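Local coordinates for protein putative transcriptional regulator (Bacillus cytotoxicus NVH 391-98, PDB 3K4H) that probably regulates transcription as a LacI-family protein, with a periplasmic-binding-protein-like core that holds a glucose-containing glycan, at residues Val14-Ala19 / Leu75-Glu80; Leu129-Ile134 / Pro192-Met197; Ile203-Leu208 / Glu234-Pro239. One frame throughout, in Å; residues are numbered along the deposited sequence.

Interaction 1 (Val14-Ala19 / Leu75-Glu80); sequences VMPSSA and LLYSRE. With GLC (alpha-D-glucopyranose), chain C.
V14, P16 and L76 bury the most surface here, with Y77 close behind. V14 pairs with L75 as a parallel beta bridge, at the ends of strands 10-14 and 72-75. V14 O accepts a hydrogen bond from L76 N at 2.9 Å, and the bond is nearly straight, 165° at the hydrogen. The same oxygen lies at the edge of the Y77 ring, near its plane. V14 and L75 point the same way, side by side, with V14 CB 3.6 Å from L75 CD2. V14 CG1 is anti to the backbone N (chi1 -179°) and touches both L75 CD2 and the Y77 ring atom CE1.

L76 turns to the other side, where its CD2 meets the M15 methyl CE at 3.7 Å. M15 bends at chi2 and chi3 to bring that methyl back. Helix 27-41 also packs on both side chains.

P16 sits over one face of the Y77 ring. Its CA is 3.9 Å from the ring centroid, 12° off the normal, a CH-pi contact. P16 CG is 3.5 Å from Y77 CB. P16 O also takes a weak hydrogen bond from R79 NH2, 2.9 Å away and near the guanidinium plane. The Y77 ring carbon CE2 lies over one face of that guanidinium.

The L76 carbonyl accepts a hydrogen bond from GLC O2 at 2.8 Å. L76, Y77 and S78 belong to the glycan pocket. The backbone offering L76 O to the sugar is tied to V14 through L76 N, and P16 packs on the neighbouring Y77, which is consistent with a pre-shaped pocket wall.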
ATOM      1  N   VAL A  14      -7.851  21.072   6.105  1.00 47.10           N
ATOM      2  CA  VAL A  14      -6.786  21.936   5.658  1.00 48.76           C
ATOM      3  C   VAL A  14      -6.436  21.633   4.216  1.00 51.87           C
ATOM      4  O   VAL A  14      -6.154  20.488   3.845  1.00 50.59           O
ATOM      5  CB  VAL A  14      -5.550  21.838   6.566  1.00 48.45           C
ATOM      6  CG1 VAL A  14      -4.460  22.765   6.095  1.00 40.30           C
ATOM      7  CG2 VAL A  14      -5.918  22.177   7.984  1.00 40.89           C
HETATM    8  N   MSE A  15      -6.484  22.686   3.404  1.00 56.58           N
HETATM    9  CA  MSE A  15      -6.071  22.625   2.026  1.00 61.41           C
HETATM   10  C   MSE A  15      -4.573  22.885   1.797  1.00 60.79           C
HETATM   11  O   MSE A  15      -3.873  23.350   2.691  1.00 60.30           O
HETATM   12  CB  MSE A  15      -6.899  23.608   1.248  1.00 68.11           C
HETATM   13  CG  MSE A  15      -7.893  22.925   0.380  1.00 59.18           C
HETATM   14 SE   MSE A  15      -9.743  22.865   1.036  1.00 80.51          SE
HETATM   15  CE  MSE A  15      -9.934  20.957   0.730  1.00 57.63           C
ATOM     16  N   PRO A  16      -4.067  22.579   0.602  1.00 61.36           N
ATOM     17  CA  PRO A  16      -2.703  22.980   0.270  1.00 61.71           C
ATOM     18  C   PRO A  16      -2.604  24.457  -0.067  1.00 62.56           C
ATOM     19  O   PRO A  16      -1.504  24.980  -0.144  1.00 63.31           O
ATOM     20  CB  PRO A  16      -2.365  22.159  -0.957  1.00 61.40           C
ATOM     21  CG  PRO A  16      -3.476  21.248  -1.162  1.00 39.70           C
ATOM     22  CD  PRO A  16      -4.640  21.707  -0.436  1.00 61.33           C
ATOM     23  N   SER A  17      -3.742  25.124  -0.229  1.00 62.86           N
ATOM     24  CA  SER A  17      -3.791  26.531  -0.613  1.00 63.79           C
ATOM     25  C   SER A  17      -5.231  27.065  -0.494  1.00 64.62           C
ATOM     26  O   SER A  17      -6.134  26.347  -0.041  1.00 63.76           O
ATOM     27  CB  SER A  17      -3.236  26.726  -2.038  1.00 64.05           C
ATOM     28  OG  SER A  17      -3.129  28.100  -2.357  1.00 91.82           O
ATOM     29  N   SER A  18      -5.439  28.323  -0.888  1.00 66.08           N
ATOM     30  CA  SER A  18      -6.729  28.999  -0.684  1.00 67.73           C
ATOM     31  C   SER A  18      -7.915  28.097  -1.041  1.00 68.29           C
ATOM     32  O   SER A  18      -7.902  27.444  -2.092  1.00 69.49           O
ATOM     33  CB  SER A  18      -6.792  30.307  -1.496  1.00 68.53           C
ATOM     34  OG  SER A  18      -6.733  30.068  -2.900  1.00 96.56           O
ATOM     35  N   ALA A  19      -8.931  28.051  -0.184  1.00 67.53           N
ATOM     36  CA  ALA A  19     -10.115  27.259  -0.489  1.00 67.83           C
ATOM     37  C   ALA A  19     -10.646  27.570  -1.896  1.00 68.71           C
ATOM     38  O   ALA A  19     -11.221  26.702  -2.557  1.00 68.36           O
ATOM     39  CB  ALA A  19     -11.182  27.487   0.543  1.00 67.90           C
ATOM     40  N   LEU A  75      -5.868  16.628   6.995  1.00 44.59           N
ATOM     41  CA  LEU A  75      -5.075  17.360   6.001  1.00 46.22           C
ATOM     42  C   LEU A  75      -5.378  16.773   4.629  1.00 46.77           C
ATOM     43  O   LEU A  75      -5.187  15.563   4.410  1.00 46.85           O
ATOM     44  CB  LEU A  75      -3.592  17.231   6.317  1.00 47.61           C
ATOM     45  CG  LEU A  75      -3.002  18.188   7.346  1.00 51.94           C
ATOM     46  CD1 LEU A  75      -1.687  17.691   7.831  1.00 48.33           C
ATOM     47  CD2 LEU A  75      -2.780  19.533   6.690  1.00 48.99           C
ATOM     48  N   LEU A  76      -5.875  17.602   3.716  1.00 47.54           N
ATOM     49  CA  LEU A  76      -6.311  17.102   2.403  1.00 48.61           C
ATOM     50  C   LEU A  76      -5.166  16.960   1.420  1.00 50.81           C
ATOM     51  O   LEU A  76      -5.372  16.795   0.214  1.00 51.39           O
ATOM     52  CB  LEU A  76      -7.391  17.986   1.803  1.00 47.95           C
ATOM     53  CG  LEU A  76      -8.794  17.791   2.349  1.00 45.00           C
ATOM     54  CD1 LEU A  76      -8.879  16.391   2.826  1.00 48.44           C
ATOM     55  CD2 LEU A  76      -9.083  18.727   3.506  1.00 48.13           C
ATOM     56  N   TYR A  77      -3.959  17.030   1.944  1.00 52.35           N
ATOM     57  CA  TYR A  77      -2.789  17.031   1.112  1.00 54.69           C
ATOM     58  C   TYR A  77      -1.593  16.516   1.928  1.00 56.61           C
ATOM     59  O   TYR A  77      -1.701  16.375   3.157  1.00 57.10           O
ATOM     60  CB  TYR A  77      -2.522  18.439   0.612  1.00 54.43           C
ATOM     61  CG  TYR A  77      -1.982  19.332   1.683  1.00 52.23           C
ATOM     62  CD1 TYR A  77      -2.828  19.905   2.623  1.00 54.33           C
ATOM     63  CD2 TYR A  77      -0.623  19.586   1.770  1.00 54.47           C
ATOM     64  CE1 TYR A  77      -2.335  20.726   3.615  1.00 52.48           C
ATOM     65  CE2 TYR A  77      -0.110  20.406   2.759  1.00 52.52           C
ATOM     66  CZ  TYR A  77      -0.974  20.976   3.681  1.00 54.42           C
ATOM     67  OH  TYR A  77      -0.479  21.781   4.671  1.00 52.08           O
ATOM     68  N   SER A  78      -0.480  16.234   1.237  1.00 56.78           N
ATOM     69  CA  SER A  78       0.739  15.806   1.879  1.00 57.22           C
ATOM     70  C   SER A  78       1.972  16.389   1.238  1.00 58.78           C
ATOM     71  O   SER A  78       2.422  15.956   0.173  1.00 58.09           O
ATOM     72  CB  SER A  78       0.847  14.302   1.910  1.00 56.88           C
ATOM     73  OG  SER A  78       2.130  13.950   2.378  1.00 46.55           O
ATOM     74  N   ARG A  79       2.523  17.369   1.940  1.00 61.06           N
ATOM     75  CA  ARG A  79       3.661  18.118   1.489  1.00 62.31           C
ATOM     76  C   ARG A  79       4.815  17.807   2.396  1.00 63.47           C
ATOM     77  O   ARG A  79       4.632  17.579   3.580  1.00 63.33           O
ATOM     78  CB  ARG A  79       3.362  19.610   1.574  1.00 63.03           C
ATOM     79  CG  ARG A  79       4.352  20.447   0.796  1.00 72.82           C
ATOM     80  CD  ARG A  79       4.130  21.908   1.006  1.00 64.54           C
ATOM     81  NE  ARG A  79       2.879  22.361   0.404  1.00 72.99           N
ATOM     82  CZ  ARG A  79       1.859  22.886   1.086  1.00 65.59           C
ATOM     83  NH1 ARG A  79       1.920  23.044   2.414  1.00 72.75           N
ATOM     84  NH2 ARG A  79       0.771  23.260   0.420  1.00 73.25           N
ATOM     85  N   GLU A  80       6.005  17.811   1.805  1.00 65.24           N
ATOM     86  CA  GLU A  80       7.284  17.674   2.490  1.00 66.05           C
ATOM     87  C   GLU A  80       7.592  18.928   3.343  1.00 65.40           C
ATOM     88  O   GLU A  80       7.466  20.062   2.850  1.00 65.03           O
ATOM     89  CB  GLU A  80       8.355  17.487   1.414  1.00 67.04           C
ATOM     90  CG  GLU A  80       9.629  16.785   1.868  1.00 96.97           C
ATOM     91  CD  GLU A  80      10.790  17.000   0.898  1.00 68.87           C
ATOM     92  OE1 GLU A  80      10.520  17.351  -0.277  1.00 96.97           O
ATOM     93  OE2 GLU A  80      11.966  16.830   1.318  1.00 96.93           O
TER
HETATM   94  C1  GLC C   2      -4.843  13.909  -2.858  0.80 64.38           C
HETATM   95  C2  GLC C   2      -3.976  14.203  -1.652  0.80 67.12           C
HETATM   96  C3  GLC C   2      -2.705  13.390  -1.819  0.80 63.80           C
HETATM   97  C4  GLC C   2      -3.031  11.888  -1.925  0.80 66.70           C
HETATM   98  C5  GLC C   2      -4.056  11.641  -3.007  0.80 63.54           C
HETATM   99  C6  GLC C   2      -4.474  10.192  -2.960  0.80 66.30           C
HETATM  100  O2  GLC C   2      -3.677  15.581  -1.638  0.80 64.29           O
HETATM  101  O3  GLC C   2      -1.845  13.750  -0.761  0.80 67.39           O
HETATM  102  O4  GLC C   2      -1.943  11.155  -2.388  0.80 62.79           O
HETATM  103  O5  GLC C   2      -5.166  12.523  -2.880  0.80 67.28           O
HETATM  104  O6  GLC C   2      -3.936   9.598  -4.111  0.80 63.06           O

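Interaction 2 (Leu129-Ile134 / Pro192-Met197); sequences LGHKQI and PPTAIM
P192 meets the 129-134 segment through its carbonyl. The side-chain amide of Q133 extends towards it, with NE2 3.3 Å from P192 O. P193 follows, and its CA and CB lie against the carbonyl of Q133. Y168 packs on both P193 and Q133, and helix 176-187 adds L186 on P193.

T194 is gripped twice. Its N donates to Q133 O at 2.8 Å, in the plane of that carbonyl. Its side chain turns to H131: OG1 is 2.6 Å from H131 ND1, at the edge of the imidazole and near its plane, and either atom could be the donor. OG1 stands between the backbone N and the carbonyl carbon (chi1 68°), which aims it at the ring edge. The Q133 carbonyl thus serves two donors, because A195 N also reaches it in a weak bond of 3.3 Å.

The join is the start of a parallel sheet pairing in the periplasmic-binding-protein-like domain. Helix 115-128 ends in a Schellman motif at G130, where phi is positive, and the chain then turns through H131 into strand 134-138. That strand runs beside strand 195-198.

A195 bridges I134 in this pairing. Its CB lies over one face of the H131 ring, 3.8 Å from the centroid and 17° off the normal, a CH-pi contact. The same methyl is 4.2 Å from I134 CG1, and L126 and I127 of helix 115-128 pack on this face. H131 also stacks on H287 of the C-terminal His tag, and its NE2 makes weak hydrogen bonds to S223 OG and to E285 O, just before the tag. The A195 carbonyl receives a CA-H...O contact from I134 CA at 3.4 Å.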
ATOM      1  N   LEU A 129       1.984  -0.968 -25.030  1.00 43.18           N
ATOM      2  CA  LEU A 129       1.476  -0.389 -26.285  1.00 42.44           C
ATOM      3  C   LEU A 129       2.572  -0.045 -27.288  1.00 42.67           C
ATOM      4  O   LEU A 129       2.269   0.419 -28.388  1.00 42.61           O
ATOM      5  CB  LEU A 129       0.665   0.877 -26.020  1.00 41.31           C
ATOM      6  CG  LEU A 129      -0.767   0.752 -25.494  1.00 61.03           C
ATOM      7  CD1 LEU A 129      -1.334   2.147 -25.214  1.00 40.13           C
ATOM      8  CD2 LEU A 129      -1.660  -0.052 -26.464  1.00 40.35           C
ATOM      9  N   GLY A 130       3.835  -0.248 -26.904  1.00 42.59           N
ATOM     10  CA  GLY A 130       4.964   0.085 -27.758  1.00 42.86           C
ATOM     11  C   GLY A 130       5.526   1.496 -27.673  1.00 44.00           C
ATOM     12  O   GLY A 130       6.407   1.856 -28.456  1.00 44.65           O
ATOM     13  N   HIS A 131       5.040   2.315 -26.743  1.00 44.32           N
ATOM     14  CA  HIS A 131       5.640   3.631 -26.557  1.00 44.59           C
ATOM     15  C   HIS A 131       6.987   3.484 -25.861  1.00 45.25           C
ATOM     16  O   HIS A 131       7.150   2.643 -24.996  1.00 44.64           O
ATOM     17  CB  HIS A 131       4.706   4.579 -25.797  1.00 44.36           C
ATOM     18  CG  HIS A 131       3.473   4.954 -26.563  1.00 43.72           C
ATOM     19  ND1 HIS A 131       3.458   5.961 -27.503  1.00 43.46           N
ATOM     20  CD2 HIS A 131       2.214   4.449 -26.531  1.00 44.10           C
ATOM     21  CE1 HIS A 131       2.239   6.075 -28.004  1.00 44.17           C
ATOM     22  NE2 HIS A 131       1.467   5.162 -27.439  1.00 43.06           N
ATOM     23  N   LYS A 132       7.964   4.283 -26.271  1.00 46.96           N
ATOM     24  CA  LYS A 132       9.311   4.204 -25.697  1.00 48.00           C
ATOM     25  C   LYS A 132       9.796   5.580 -25.247  1.00 48.40           C
ATOM     26  O   LYS A 132      10.860   5.703 -24.625  1.00 49.00           O
ATOM     27  CB  LYS A 132      10.284   3.635 -26.715  1.00 48.67           C
ATOM     28  CG  LYS A 132      10.152   2.151 -26.938  1.00 67.84           C
ATOM     29  CD  LYS A 132      10.591   1.760 -28.350  1.00 50.66           C
ATOM     30  CE  LYS A 132      10.839   0.253 -28.463  1.00 68.14           C
ATOM     31  NZ  LYS A 132       9.727  -0.562 -27.852  1.00 52.45           N
ATOM     32  N   GLN A 133       9.024   6.610 -25.597  1.00 47.59           N
ATOM     33  CA  GLN A 133       9.353   7.990 -25.273  1.00 47.05           C
ATOM     34  C   GLN A 133       8.108   8.553 -24.591  1.00 46.29           C
ATOM     35  O   GLN A 133       7.148   9.018 -25.234  1.00 46.00           O
ATOM     36  CB  GLN A 133       9.788   8.782 -26.517  1.00 47.72           C
ATOM     37  CG  GLN A 133      10.434   7.928 -27.606  1.00 72.94           C
ATOM     38  CD  GLN A 133      11.253   8.720 -28.622  1.00 49.93           C
ATOM     39  OE1 GLN A 133      12.442   8.444 -28.824  1.00 73.55           O
ATOM     40  NE2 GLN A 133      10.623   9.696 -29.278  1.00 73.34           N
ATOM     41  N   ILE A 134       8.134   8.453 -23.266  1.00 45.70           N
ATOM     42  CA  ILE A 134       6.978   8.681 -22.411  1.00 44.59           C
ATOM     43  C   ILE A 134       7.336   9.804 -21.442  1.00 44.81           C
ATOM     44  O   ILE A 134       8.378   9.752 -20.799  1.00 46.05           O
ATOM     45  CB  ILE A 134       6.638   7.385 -21.658  1.00 43.75           C
ATOM     46  CG1 ILE A 134       6.373   6.249 -22.662  1.00 43.06           C
ATOM     47  CG2 ILE A 134       5.472   7.583 -20.697  1.00 43.55           C
ATOM     48  CD1 ILE A 134       6.538   4.854 -22.092  1.00 43.28           C
ATOM     49  N   PRO A 192      10.266  14.775 -29.295  1.00 49.46           N
ATOM     50  CA  PRO A 192       9.194  14.834 -28.289  1.00 49.11           C
ATOM     51  C   PRO A 192       8.706  13.458 -27.843  1.00 49.43           C
ATOM     52  O   PRO A 192       9.104  12.446 -28.427  1.00 50.46           O
ATOM     53  CB  PRO A 192       8.068  15.615 -29.005  1.00 48.55           C
ATOM     54  CG  PRO A 192       8.743  16.346 -30.091  1.00 43.12           C
ATOM     55  CD  PRO A 192       9.832  15.398 -30.560  1.00 49.31           C
ATOM     56  N   PRO A 193       7.853  13.409 -26.809  1.00 48.53           N
ATOM     57  CA  PRO A 193       7.345  12.110 -26.405  1.00 47.61           C
ATOM     58  C   PRO A 193       6.200  11.691 -27.296  1.00 46.33           C
ATOM     59  O   PRO A 193       5.576  12.543 -27.919  1.00 46.65           O
ATOM     60  CB  PRO A 193       6.804  12.385 -24.999  1.00 48.46           C
ATOM     61  CG  PRO A 193       6.417  13.842 -25.003  1.00 48.14           C
ATOM     62  CD  PRO A 193       7.362  14.509 -25.943  1.00 48.50           C
ATOM     63  N   THR A 194       5.906  10.398 -27.347  1.00 44.98           N
ATOM     64  CA  THR A 194       4.686   9.938 -28.024  1.00 43.15           C
ATOM     65  C   THR A 194       3.543   9.589 -27.046  1.00 42.05           C
ATOM     66  O   THR A 194       2.396   9.534 -27.429  1.00 41.50           O
ATOM     67  CB  THR A 194       4.959   8.749 -28.967  1.00 42.78           C
ATOM     68  OG1 THR A 194       5.319   7.599 -28.205  1.00 41.53           O
ATOM     69  CG2 THR A 194       6.077   9.052 -29.909  1.00 40.99           C
ATOM     70  N   ALA A 195       3.859   9.332 -25.787  1.00 42.36           N
ATOM     71  CA  ALA A 195       2.826   9.167 -24.763  1.00 42.74           C
ATOM     72  C   ALA A 195       3.137  10.138 -23.622  1.00 44.05           C
ATOM     73  O   ALA A 195       4.299  10.567 -23.465  1.00 43.96           O
ATOM     74  CB  ALA A 195       2.754   7.714 -24.263  1.00 41.72           C
ATOM     75  N   ILE A 196       2.092  10.495 -22.867  1.00 44.29           N
ATOM     76  CA  ILE A 196       2.171  11.431 -21.756  1.00 44.66           C
ATOM     77  C   ILE A 196       1.321  10.980 -20.542  1.00 47.49           C
ATOM     78  O   ILE A 196       0.144  10.643 -20.678  1.00 46.70           O
ATOM     79  CB  ILE A 196       1.712  12.820 -22.202  1.00 42.91           C
ATOM     80  CG1 ILE A 196       2.657  13.383 -23.277  1.00 40.78           C
ATOM     81  CG2 ILE A 196       1.599  13.763 -21.025  1.00 39.55           C
ATOM     82  CD1 ILE A 196       2.180  14.699 -23.980  1.00 41.31           C
HETATM   83  N   MSE A 197       1.921  10.976 -19.352  1.00 51.07           N
HETATM   84  CA  MSE A 197       1.158  10.734 -18.136  1.00 54.51           C
HETATM   85  C   MSE A 197       0.998  12.022 -17.353  1.00 53.30           C
HETATM   86  O   MSE A 197       1.965  12.664 -16.979  1.00 53.09           O
HETATM   87  CB  MSE A 197       1.795   9.644 -17.276  1.00 59.34           C
HETATM   88  CG  MSE A 197       0.952   9.218 -16.066  1.00 59.87           C
HETATM   89 SE   MSE A 197       1.868   7.829 -14.964  1.00 67.35          SE
HETATM   90  CE  MSE A 197       2.847   9.034 -13.772  1.00 60.22           C
TER

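Interaction 3 (Ile203-Leu208 / Glu234-Pro239)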
ATOM      1  N   ILE A 203      -4.712  18.876 -15.847  1.00 50.00           N
ATOM      2  CA  ILE A 203      -3.541  18.933 -16.695  1.00 49.90           C
ATOM      3  C   ILE A 203      -3.794  18.100 -17.951  1.00 49.73           C
ATOM      4  O   ILE A 203      -3.364  18.461 -19.031  1.00 49.78           O
ATOM      5  CB  ILE A 203      -2.307  18.385 -15.955  1.00 50.04           C
ATOM      6  CG1 ILE A 203      -2.178  19.056 -14.578  1.00 55.60           C
ATOM      7  CG2 ILE A 203      -1.046  18.590 -16.787  1.00 54.91           C
ATOM      8  CD1 ILE A 203      -1.067  18.509 -13.692  1.00 49.48           C
ATOM      9  N   GLY A 204      -4.499  16.983 -17.793  1.00 48.93           N
ATOM     10  CA  GLY A 204      -4.869  16.124 -18.907  1.00 47.33           C
ATOM     11  C   GLY A 204      -5.722  16.904 -19.873  1.00 46.35           C
ATOM     12  O   GLY A 204      -5.504  16.877 -21.087  1.00 46.34           O
ATOM     13  N   LEU A 205      -6.683  17.637 -19.334  1.00 45.61           N
ATOM     14  CA  LEU A 205      -7.658  18.287 -20.192  1.00 45.42           C
ATOM     15  C   LEU A 205      -6.964  19.381 -20.962  1.00 45.75           C
ATOM     16  O   LEU A 205      -7.264  19.598 -22.139  1.00 46.59           O
ATOM     17  CB  LEU A 205      -8.878  18.790 -19.399  1.00 44.97           C
ATOM     18  CG  LEU A 205      -9.763  17.595 -18.992  1.00 61.97           C
ATOM     19  CD1 LEU A 205     -10.746  17.953 -17.915  1.00 44.73           C
ATOM     20  CD2 LEU A 205     -10.474  16.942 -20.203  1.00 44.89           C
ATOM     21  N   GLY A 206      -6.008  20.038 -20.301  1.00 44.54           N
ATOM     22  CA  GLY A 206      -5.261  21.104 -20.905  1.00 43.40           C
ATOM     23  C   GLY A 206      -4.300  20.569 -21.937  1.00 43.09           C
ATOM     24  O   GLY A 206      -4.068  21.204 -22.956  1.00 43.60           O
ATOM     25  N   VAL A 207      -3.724  19.409 -21.667  1.00 42.51           N
ATOM     26  CA  VAL A 207      -2.769  18.812 -22.567  1.00 42.80           C
ATOM     27  C   VAL A 207      -3.530  18.593 -23.873  1.00 43.68           C
ATOM     28  O   VAL A 207      -3.116  19.092 -24.926  1.00 44.61           O
ATOM     29  CB  VAL A 207      -2.139  17.510 -21.951  1.00 43.11           C
ATOM     30  CG1 VAL A 207      -1.538  16.592 -23.002  1.00 38.84           C
ATOM     31  CG2 VAL A 207      -1.045  17.870 -20.927  1.00 39.05           C
ATOM     32  N   LEU A 208      -4.681  17.917 -23.781  1.00 42.92           N
ATOM     33  CA  LEU A 208      -5.583  17.696 -24.907  1.00 41.86           C
ATOM     34  C   LEU A 208      -5.893  18.926 -25.739  1.00 41.43           C
ATOM     35  O   LEU A 208      -5.805  18.889 -26.947  1.00 42.66           O
ATOM     36  CB  LEU A 208      -6.902  17.170 -24.409  1.00 42.66           C
ATOM     37  CG  LEU A 208      -7.278  15.735 -24.632  1.00 48.83           C
ATOM     38  CD1 LEU A 208      -8.683  15.617 -24.119  1.00 43.55           C
ATOM     39  CD2 LEU A 208      -7.244  15.434 -26.149  1.00 44.52           C
ATOM     40  N   GLU A 234     -14.810  12.434 -18.595  1.00 56.81           N
ATOM     41  CA  GLU A 234     -15.750  11.504 -19.243  1.00 56.70           C
ATOM     42  C   GLU A 234     -16.258  12.032 -20.577  1.00 56.52           C
ATOM     43  O   GLU A 234     -16.606  11.274 -21.486  1.00 56.06           O
ATOM     44  CB  GLU A 234     -16.938  11.219 -18.327  1.00 56.97           C
ATOM     45  CG  GLU A 234     -16.636  10.193 -17.252  1.00 81.39           C
ATOM     46  CD  GLU A 234     -17.721  10.089 -16.186  1.00 58.23           C
ATOM     47  OE1 GLU A 234     -18.838   9.630 -16.512  1.00 81.75           O
ATOM     48  OE2 GLU A 234     -17.444  10.448 -15.015  1.00 81.72           O
ATOM     49  N   ILE A 235     -16.229  13.351 -20.688  1.00 56.77           N
ATOM     50  CA  ILE A 235     -16.926  14.086 -21.728  1.00 56.18           C
ATOM     51  C   ILE A 235     -15.966  14.878 -22.627  1.00 54.82           C
ATOM     52  O   ILE A 235     -16.400  15.570 -23.563  1.00 55.18           O
ATOM     53  CB  ILE A 235     -17.999  14.978 -21.044  1.00 56.72           C
ATOM     54  CG1 ILE A 235     -19.366  14.772 -21.687  1.00 54.85           C
ATOM     55  CG2 ILE A 235     -17.525  16.419 -20.765  1.00 53.54           C
ATOM     56  CD1 ILE A 235     -20.144  13.627 -21.027  1.00 57.42           C
ATOM     57  N   ALA A 236     -14.695  14.723 -22.363  1.00 52.75           N
ATOM     58  CA  ALA A 236     -13.684  15.379 -23.108  1.00 51.72           C
ATOM     59  C   ALA A 236     -13.719  14.731 -24.420  1.00 51.86           C
ATOM     60  O   ALA A 236     -14.151  13.627 -24.537  1.00 52.36           O
ATOM     61  CB  ALA A 236     -12.402  15.133 -22.498  1.00 51.33           C
ATOM     62  N   SER A 237     -13.274  15.411 -25.445  1.00 50.87           N
ATOM     63  CA  SER A 237     -13.240  14.742 -26.691  1.00 49.60           C
ATOM     64  C   SER A 237     -11.825  14.587 -27.088  1.00 47.98           C
ATOM     65  O   SER A 237     -11.157  15.556 -27.323  1.00 47.36           O
ATOM     66  CB  SER A 237     -13.922  15.607 -27.712  1.00 49.81           C
ATOM     67  OG  SER A 237     -13.036  16.589 -28.146  1.00 58.62           O
ATOM     68  N   PRO A 238     -11.398  13.363 -27.311  1.00 46.27           N
ATOM     69  CA  PRO A 238     -12.105  12.152 -26.968  1.00 44.78           C
ATOM     70  C   PRO A 238     -12.016  11.942 -25.524  1.00 43.83           C
ATOM     71  O   PRO A 238     -11.156  12.472 -24.932  1.00 42.50           O
ATOM     72  CB  PRO A 238     -11.282  11.108 -27.637  1.00 44.66           C
ATOM     73  CG  PRO A 238     -10.036  11.610 -27.651  1.00 24.40           C
ATOM     74  CD  PRO A 238     -10.088  13.034 -27.840  1.00 45.47           C
ATOM     75  N   PRO A 239     -12.873  11.157 -24.947  1.00 44.57           N
ATOM     76  CA  PRO A 239     -12.815  10.947 -23.520  1.00 44.90           C
ATOM     77  C   PRO A 239     -11.489  10.420 -23.051  1.00 44.22           C
ATOM     78  O   PRO A 239     -10.925   9.563 -23.635  1.00 43.35           O
ATOM     79  CB  PRO A 239     -13.867   9.890 -23.323  1.00 45.23           C
ATOM     80  CG  PRO A 239     -14.794  10.137 -24.349  1.00 41.37           C
ATOM     81  CD  PRO A 239     -14.039  10.504 -25.522  1.00 44.58           C
TER
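The 203-208 backbone is regular helix, with V207 N bonded to I203 O and L208 N to G204 O. It faces a chain that is leaving helix 231-235, a weakly bonded helix in its last residues, and turning into a loop. The peptide bond between S237 and P238 is cis. The nearest CA atoms are those of L205 and A236, 7.3 Å apart. No hydrogen bond crosses, so the two segments meet through apolar side chains and loop carbonyls.

A236 points its methyl at the helix. L205 CD2 comes within 3.5 Å of A236 CB. L205 CG is anti to its carbonyl carbon (chi1 -74°), and the branch CD2 swings from there to the loop. One helical turn on, L208 CD1 reaches the same methyl at 4.1 Å.

In the fold, helix 201-213 is the helix of a beta-alpha-beta crossover between the adjacent parallel strands 195-198 and 223-227. V207 and L208 both pack on I224 of strand 223-227. The 234-239 loop leads from helix 231-235 towards strand 241-244 of the same sheet.

L208 buries the most surface in this contact. Both its methyls lie against the loop at S237 and P238. CD1 is 4.0 Å from S237 O and 4.1 Å from P238 O. CD2 meets the P238 ring at CD, 4.1 Å away, the two side chains crossing at a slant. V218 packs on L208 from another loop.

The three contacts follow one another along the chain. Interaction 1 lies at the end of strands 10-14 and 72-75 of the parallel sheet. Interaction 2 lies at the start of strands 134-138 and 195-198 of the mixed sheet. Interaction 3 joins helix 201-213, which packs on that sheet, to the loop after helix 231-235. The centre of interaction 1 is about 31 Å from that of interaction 2 and 25 Å from that of interaction 3, across the chain's centre. Interactions 2 and 3, about 17 Å apart between centres, touch where I196 packs on V207. Only interaction 1 holds glycan-pocket residues. The other two lie in the second lobe, as in the two-lobed periplasmic-binding-protein fold.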